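PDB 2DS2: sweet protein mabinlin-2 chain B from Capparis masaikai, which serves as a heat-stable 2S seed storage protein that also has sweetness-inducing activity, the chain here being one piece of the mature product. Local coordinates for residues B[5-8]-B[9-13]; B[30-33]-B[34-38]; B[42-45]-B[46-49]. All coordinates share one frame; numbering follows the deposited sequence.

Contact 1 of 3, residues B[5-8]-B[9-13]; sequences PALR and QCCNQ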
loop_
_atom_site.group_PDB
_atom_site.type_symbol
_atom_site.label_atom_id
_atom_site.label_comp_id
_atom_site.label_asym_id
_atom_site.label_seq_id
_atom_site.Cartn_x
_atom_site.Cartn_y
_atom_site.Cartn_z
ATOM N N PRO B 5 -9.201 8.660 9.879
ATOM C CA PRO B 5 -8.414 8.969 8.659
ATOM C C PRO B 5 -7.585 7.755 8.250
ATOM O O PRO B 5 -6.673 7.344 8.973
ATOM C CB PRO B 5 -7.505 10.144 8.994
ATOM C CG PRO B 5 -8.218 10.760 10.198
ATOM C CD PRO B 5 -8.808 9.569 10.968
ATOM N N ALA B 6 -7.904 7.187 7.090
ATOM C CA ALA B 6 -7.195 6.015 6.585
ATOM C C ALA B 6 -5.730 6.314 6.268
ATOM O O ALA B 6 -4.831 5.651 6.783
ATOM C CB ALA B 6 -7.898 5.479 5.345
ATOM N N LEU B 7 -5.489 7.303 5.417
ATOM C CA LEU B 7 -4.120 7.653 5.055
ATOM C C LEU B 7 -3.248 7.868 6.286
ATOM O O LEU B 7 -2.161 7.305 6.392
ATOM C CB LEU B 7 -4.103 8.912 4.179
ATOM C CG LEU B 7 -2.752 9.410 3.646
ATOM C CD1 LEU B 7 -1.932 10.019 4.775
ATOM C CD2 LEU B 7 -2.006 8.257 2.974
ATOM N N ARG B 8 -3.728 8.685 7.219
ATOM C CA ARG B 8 -2.968 8.971 8.431
ATOM C C ARG B 8 -2.559 7.684 9.143
ATOM O O ARG B 8 -1.380 7.478 9.441
ATOM C CB ARG B 8 -3.791 9.855 9.373
ATOM C CG ARG B 8 -2.998 10.410 10.548
ATOM C CD ARG B 8 -3.899 11.195 11.492
ATOM N NE ARG B 8 -3.137 11.935 12.494
ATOM C CZ ARG B 8 -3.682 12.704 13.433
ATOM N NH1 ARG B 8 -5.001 12.836 13.505
ATOM N NH2 ARG B 8 -2.907 13.344 14.300
ATOM N N GLN B 9 -3.532 6.819 9.411
ATOM C CA GLN B 9 -3.255 5.555 10.083
ATOM C C GLN B 9 -2.277 4.740 9.239
ATOM O O GLN B 9 -1.348 4.131 9.764
ATOM C CB GLN B 9 -4.544 4.752 10.279
ATOM C CG GLN B 9 -5.589 5.431 11.153
ATOM C CD GLN B 9 -6.842 4.587 11.316
ATOM O OE1 GLN B 9 -7.424 4.123 10.335
ATOM N NE2 GLN B 9 -7.268 4.391 12.559
ATOM N N CYS B 10 -2.493 4.741 7.928
ATOM C CA CYS B 10 -1.627 4.001 7.019
ATOM C C CYS B 10 -0.176 4.454 7.168
ATOM O O CYS B 10 0.735 3.637 7.323
ATOM C CB CYS B 10 -2.094 4.190 5.568
ATOM S SG CYS B 10 -0.892 3.609 4.326
ATOM N N CYS B 11 0.042 5.761 7.138
ATOM C CA CYS B 11 1.398 6.264 7.266
ATOM C C CYS B 11 1.998 5.930 8.629
ATOM O O CYS B 11 3.190 5.634 8.730
ATOM C CB CYS B 11 1.428 7.770 7.008
ATOM S SG CYS B 11 1.093 8.244 5.277
ATOM N N ASN B 12 1.177 5.950 9.676
ATOM C CA ASN B 12 1.678 5.623 11.007
ATOM C C ASN B 12 2.214 4.197 11.043
ATOM O O ASN B 12 3.256 3.938 11.639
ATOM C CB ASN B 12 0.587 5.765 12.071
ATOM C CG ASN B 12 0.285 7.211 12.411
ATOM O OD1 ASN B 12 1.169 8.064 12.384
ATOM N ND2 ASN B 12 -0.967 7.488 12.755
ATOM N N GLN B 13 1.494 3.282 10.398
ATOM C CA GLN B 13 1.891 1.881 10.355
ATOM C C GLN B 13 3.126 1.688 9.488
ATOM O O GLN B 13 4.053 0.975 9.864
ATOM C CB GLN B 13 0.753 1.023 9.799
ATOM C CG GLN B 13 -0.482 1.003 10.666
ATOM C CD GLN B 13 -1.565 0.114 10.097
ATOM O OE1 GLN B 13 -2.059 0.349 8.997
ATOM N NE2 GLN B 13 -1.938 -0.915 10.846
HETATM O O HOH W 1 0.307 9.931 9.768
#

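Contact 2 of 3, residues B[30-33]-B[34-38]; sequences AQQV and LQRQI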
loop_
_atom_site.group_PDB
_atom_site.type_symbol
_atom_site.label_atom_id
_atom_site.label_comp_id
_atom_site.label_asym_id
_atom_site.label_seq_id
_atom_site.Cartn_x
_atom_site.Cartn_y
_atom_site.Cartn_z
ATOM N N ALA B 30 -1.230 -4.048 -1.585
ATOM C CA ALA B 30 -1.861 -3.906 -2.886
ATOM C C ALA B 30 -2.491 -5.215 -3.330
ATOM O O ALA B 30 -3.602 -5.232 -3.840
ATOM C CB ALA B 30 -0.832 -3.442 -3.914
ATOM N N GLN B 31 -1.777 -6.317 -3.144
ATOM C CA GLN B 31 -2.314 -7.608 -3.548
ATOM C C GLN B 31 -3.568 -7.940 -2.747
ATOM O O GLN B 31 -4.492 -8.566 -3.268
ATOM C CB GLN B 31 -1.268 -8.702 -3.354
ATOM C CG GLN B 31 -0.154 -8.658 -4.383
ATOM C CD GLN B 31 -0.679 -8.721 -5.811
ATOM O OE1 GLN B 31 -1.533 -9.546 -6.136
ATOM N NE2 GLN B 31 -0.162 -7.849 -6.673
ATOM N N GLN B 32 -3.596 -7.519 -1.485
ATOM C CA GLN B 32 -4.755 -7.778 -0.630
ATOM C C GLN B 32 -5.976 -7.035 -1.132
ATOM O O GLN B 32 -7.088 -7.561 -1.084
ATOM C CB GLN B 32 -4.468 -7.387 0.824
ATOM C CG GLN B 32 -3.617 -8.406 1.559
ATOM C CD GLN B 32 -4.303 -9.762 1.646
ATOM O OE1 GLN B 32 -5.372 -9.891 2.241
ATOM N NE2 GLN B 32 -3.692 -10.776 1.044
ATOM N N VAL B 33 -5.777 -5.814 -1.618
ATOM C CA VAL B 33 -6.905 -5.048 -2.133
ATOM C C VAL B 33 -7.366 -5.681 -3.439
ATOM O O VAL B 33 -8.563 -5.826 -3.682
ATOM C CB VAL B 33 -6.534 -3.575 -2.386
ATOM C CG1 VAL B 33 -7.739 -2.840 -2.995
ATOM C CG2 VAL B 33 -6.110 -2.918 -1.085
ATOM N N LEU B 34 -6.415 -6.075 -4.279
ATOM C CA LEU B 34 -6.743 -6.707 -5.556
ATOM C C LEU B 34 -7.557 -7.976 -5.320
ATOM O O LEU B 34 -8.559 -8.219 -5.991
ATOM C CB LEU B 34 -5.455 -7.064 -6.326
ATOM C CG LEU B 34 -5.565 -7.725 -7.710
ATOM C CD1 LEU B 34 -5.989 -9.177 -7.599
ATOM C CD2 LEU B 34 -6.544 -6.936 -8.565
ATOM N N GLN B 35 -7.127 -8.773 -4.351
ATOM C CA GLN B 35 -7.800 -10.031 -4.034
ATOM C C GLN B 35 -9.161 -9.865 -3.356
ATOM O O GLN B 35 -10.159 -10.451 -3.793
ATOM C CB GLN B 35 -6.886 -10.874 -3.136
ATOM C CG GLN B 35 -7.605 -11.945 -2.335
ATOM C CD GLN B 35 -6.716 -12.580 -1.284
ATOM O OE1 GLN B 35 -7.181 -12.940 -0.202
ATOM N NE2 GLN B 35 -5.431 -12.722 -1.597
ATOM N N ARG B 36 -9.191 -9.056 -2.303
ATOM C CA ARG B 36 -10.399 -8.832 -1.505
ATOM C C ARG B 36 -11.470 -7.914 -2.077
ATOM O O ARG B 36 -12.606 -7.909 -1.594
ATOM C CB ARG B 36 -10.006 -8.302 -0.125
ATOM C CG ARG B 36 -9.256 -9.289 0.745
ATOM C CD ARG B 36 -8.816 -8.600 2.016
ATOM N NE ARG B 36 -9.915 -7.820 2.573
ATOM C CZ ARG B 36 -9.767 -6.816 3.431
ATOM N NH1 ARG B 36 -8.557 -6.459 3.841
ATOM N NH2 ARG B 36 -10.834 -6.164 3.872
ATOM N N GLN B 37 -11.125 -7.130 -3.085
ATOM C CA GLN B 37 -12.091 -6.207 -3.669
ATOM C C GLN B 37 -12.403 -6.529 -5.122
ATOM O O GLN B 37 -11.705 -7.304 -5.767
ATOM C CB GLN B 37 -11.557 -4.774 -3.602
ATOM C CG GLN B 37 -11.108 -4.301 -2.231
ATOM C CD GLN B 37 -12.227 -4.294 -1.215
ATOM O OE1 GLN B 37 -13.391 -4.084 -1.560
ATOM N NE2 GLN B 37 -11.882 -4.511 0.047
ATOM N N ILE B 38 -13.462 -5.924 -5.642
ATOM C CA ILE B 38 -13.811 -6.120 -7.028
ATOM C C ILE B 38 -13.067 -5.036 -7.799
ATOM O O ILE B 38 -13.379 -3.846 -7.680
ATOM C CB ILE B 38 -15.331 -5.966 -7.268
ATOM C CG1 ILE B 38 -16.079 -7.116 -6.584
ATOM C CG2 ILE B 38 -15.623 -5.959 -8.764
ATOM C CD1 ILE B 38 -17.591 -6.974 -6.642
HETATM O O HOH W 2 -6.363 -8.242 4.238
#

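Contact 3 of 3, residues B[42-45]-B[46-49]; sequences PQQL and RRLF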
loop_
_atom_site.group_PDB
_atom_site.type_symbol
_atom_site.label_atom_id
_atom_site.label_comp_id
_atom_site.label_asym_id
_atom_site.label_seq_id
_atom_site.Cartn_x
_atom_site.Cartn_y
_atom_site.Cartn_z
ATOM N N PRO B 42 -8.558 -2.806 -16.176
ATOM C CA PRO B 42 -7.161 -2.376 -16.303
ATOM C C PRO B 42 -6.866 -1.018 -15.667
ATOM O O PRO B 42 -5.843 -0.844 -15.011
ATOM C CB PRO B 42 -6.945 -2.365 -17.817
ATOM C CG PRO B 42 -7.861 -3.437 -18.291
ATOM C CD PRO B 42 -9.108 -3.171 -17.493
ATOM N N GLN B 43 -7.762 -0.056 -15.869
ATOM C CA GLN B 43 -7.588 1.285 -15.322
ATOM C C GLN B 43 -7.550 1.274 -13.790
ATOM O O GLN B 43 -6.642 1.845 -13.177
ATOM C CB GLN B 43 -8.721 2.197 -15.810
ATOM C CG GLN B 43 -10.074 1.965 -15.130
ATOM C CD GLN B 43 -10.600 0.545 -15.289
ATOM O OE1 GLN B 43 -11.242 0.006 -14.384
ATOM N NE2 GLN B 43 -10.345 -0.059 -16.445
ATOM N N GLN B 44 -8.535 0.627 -13.173
ATOM C CA GLN B 44 -8.599 0.545 -11.719
ATOM C C GLN B 44 -7.408 -0.202 -11.138
ATOM O O GLN B 44 -6.886 0.170 -10.089
ATOM C CB GLN B 44 -9.880 -0.151 -11.270
ATOM C CG GLN B 44 -11.081 0.761 -11.187
ATOM C CD GLN B 44 -12.140 0.220 -10.248
ATOM O OE1 GLN B 44 -13.137 0.884 -9.972
ATOM N NE2 GLN B 44 -11.926 -0.992 -9.748
ATOM N N LEU B 45 -6.996 -1.269 -11.814
ATOM C CA LEU B 45 -5.857 -2.053 -11.360
ATOM C C LEU B 45 -4.630 -1.151 -11.346
ATOM O O LEU B 45 -3.832 -1.177 -10.409
ATOM C CB LEU B 45 -5.612 -3.238 -12.297
ATOM C CG LEU B 45 -4.467 -4.174 -11.905
ATOM C CD1 LEU B 45 -4.800 -4.855 -10.591
ATOM C CD2 LEU B 45 -4.238 -5.206 -12.995
ATOM N N ARG B 46 -4.489 -0.347 -12.393
ATOM C CA ARG B 46 -3.360 0.565 -12.493
ATOM C C ARG B 46 -3.334 1.549 -11.331
ATOM O O ARG B 46 -2.302 1.734 -10.694
ATOM C CB ARG B 46 -3.422 1.342 -13.811
ATOM C CG ARG B 46 -2.384 2.441 -13.934
ATOM C CD ARG B 46 -2.761 3.407 -15.049
ATOM N NE ARG B 46 -4.076 4.002 -14.813
ATOM C CZ ARG B 46 -5.119 3.867 -15.628
ATOM N NH1 ARG B 46 -5.008 3.159 -16.748
ATOM N NH2 ARG B 46 -6.277 4.435 -15.317
ATOM N N ARG B 47 -4.472 2.182 -11.069
ATOM C CA ARG B 47 -4.571 3.161 -9.996
ATOM C C ARG B 47 -4.303 2.526 -8.638
ATOM O O ARG B 47 -3.707 3.142 -7.764
ATOM C CB ARG B 47 -5.952 3.822 -10.007
ATOM C CG ARG B 47 -6.022 5.076 -10.880
ATOM C CD ARG B 47 -7.130 5.001 -11.910
ATOM N NE ARG B 47 -8.459 4.898 -11.315
ATOM C CZ ARG B 47 -9.570 4.708 -12.019
ATOM N NH1 ARG B 47 -10.746 4.621 -11.410
ATOM N NH2 ARG B 47 -9.506 4.605 -13.337
ATOM N N LEU B 48 -4.756 1.289 -8.471
ATOM C CA LEU B 48 -4.543 0.574 -7.216
ATOM C C LEU B 48 -3.040 0.511 -6.937
ATOM O O LEU B 48 -2.566 0.955 -5.889
ATOM C CB LEU B 48 -5.117 -0.842 -7.333
ATOM C CG LEU B 48 -5.041 -1.801 -6.138
ATOM C CD1 LEU B 48 -5.922 -3.002 -6.431
ATOM C CD2 LEU B 48 -3.613 -2.265 -5.904
ATOM N N PHE B 49 -2.292 -0.032 -7.890
ATOM C CA PHE B 49 -0.849 -0.155 -7.723
ATOM C C PHE B 49 -0.109 1.180 -7.686
ATOM O O PHE B 49 0.915 1.302 -7.005
ATOM C CB PHE B 49 -0.288 -1.079 -8.800
ATOM C CG PHE B 49 -0.548 -2.529 -8.523
ATOM C CD1 PHE B 49 0.290 -3.244 -7.676
ATOM C CD2 PHE B 49 -1.670 -3.163 -9.049
ATOM C CE1 PHE B 49 0.019 -4.571 -7.352
ATOM C CE2 PHE B 49 -1.953 -4.489 -8.730
ATOM C CZ PHE B 49 -1.106 -5.193 -7.880
#

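Contact 1 of 3, residues B[5-8]-B[9-13]
Q9 runs its side chain past the carbonyl oxygen of P5, and tracing it outward follows the start of helix 6-14. Its CB stands about equally far from P5 O and A6 O, 3.6 Å from each. CG comes nearest, at 3.1 Å from P5 O, because chi1 of -62° sets it beside the backbone N, whose own bond runs to the same oxygen. CD then passes 3.6 Å from P5 O as the chain extends beyond CG. At the tip, OE1 also lies 3.6 Å from P5 O, acceptor beside acceptor, and takes its hydrogen bond from a basic side chain of the protein's other chain. P5 O accepts the Q9 N-H in a nearly straight bond (168° at the hydrogen), with CG of the same residue beside it.

The next three residues repeat the i to i+4 pattern, with C10 N on A6 O, C11 N on L7 O (2.8 Å) and N12 N on R8 O. R8 O is gripped a second time, by a water that donates to it at 3.0 Å and reaches N12 OD1 by a weak bond. R8 and N12 lie side by side, their guanidinium and amide planes turned 43° apart. On another side of the helix, L7 CD1 touches C11 SG at 3.5 Å, an apolar contact one turn apart.

That apolar side faces helix 42-58: L7 packs on L55 and I58, and C10 on L55. Two disulfides fasten it, C11 SG to C59 SG within the chain and C10 SG to the other chain of the protein, so helix 6-14 is tied covalently both to the region around the end of helix 42-58 and to its partner chain.

Contact 2 of 3, residues B[30-33]-B[34-38]
Q32 OE1 and R36 NH1 share a water, and the 2.8 Å bond the water donates to Q32 OE1 is the shortest polar link of these last two turns of helix 22-36. The same water accepts from R36 NH1 at 2.9 Å, so amide and guanidinium are joined through one molecule. The R36 chain arrives by way of Q32 O: CB and CG pass 3.2 and 3.3 Å from that carbonyl oxygen, CG being set beside the backbone N (chi1 -67°), and a bend at chi3 turns the far end. R36 CD lies 3.7 Å from Q32 OE1.

Q32 and Q35 run side by side with their amide planes 76° apart; their NE2 atoms, 3.7 Å from each other, are both donors and do not bond. V33 meets Q37 through CG1 and CG, 3.8 Å apart, the two side chains crossing obliquely.

Four backbone bonds close the turns. The last, Q37 N to V33 O, is bent to 136° at the hydrogen, where the helix ends; Q37 is the first residue to leave helical backbone angles. A30 and L34 pack on helix 42-58, while Q32 and R36 lie on the polar side. There the water joins a neutral acceptor to a charged donor, without a direct hydrogen bond between the two side chains. With a basic side chain of the protein's other chain close to R36 NH2, such solvent screening would probably matter.

Contact 3 of 3, residues B[42-45]-B[46-49]
The R46 guanidinium carries Q43 O over one face, 3.3 Å above its plane and displaced toward the rim, while the R47 guanidinium has Q44 CA over one face and R46 NH2 in plane at its edge. The third flat group, the F49 ring, takes L48 CD2 on one face and L45 O at its edge. All belong to the opening turns of helix 42-58, an amphipathic helix of the all-helical 2S albumin fold.

R47 reaches back one turn: bends at chi2 and chi3 bring NH2 to 3.2 Å from Q43 CG and 3.5 Å from Q43 CB, with the amide and guanidinium planes 61° apart. Q43 meets it with CG between the backbone N and the carbonyl carbon (chi1 75°). NH1 lies 3.9 Å from Q44 CG. Replacing R47 with an alanine would probably leave these methylenes of Q43 and Q44 without their cover and open a gap beside them. Further packing of R47 is with backbone of the protein's other chain.

The apolar side packs on helix 22-36: L45 on L34, L48 and F49 on A30, while F49 also touches F69 and A71. Within the turn L45 and F49 run side by side, CD1 of L45 being 3.4 Å from CE2 of F49, and F49 N donates to L45 O in a bond of 173° at the hydrogen.

All three contacts are local turns of single helices, and all are partly buried: of eight touching residues in each, three, two and three are buried in contacts 1, 2 and 3, and four, two and two exposed. Contacts 2 and 3 are neighbours, their centres about 11 Å apart, and their apolar sides join helix 22-36 to helix 42-58. Contact 1 touches neither, its centre about 18 Å from that of contact 2 and about 21 Å from that of contact 3; it meets helix 42-58 further along. Chemistry follows place: contact 1 is secured by disulfides, contact 2 pairs polar groups through water at a helix end, and contact 3 sets arginines on one side and leucine and phenylalanine on another.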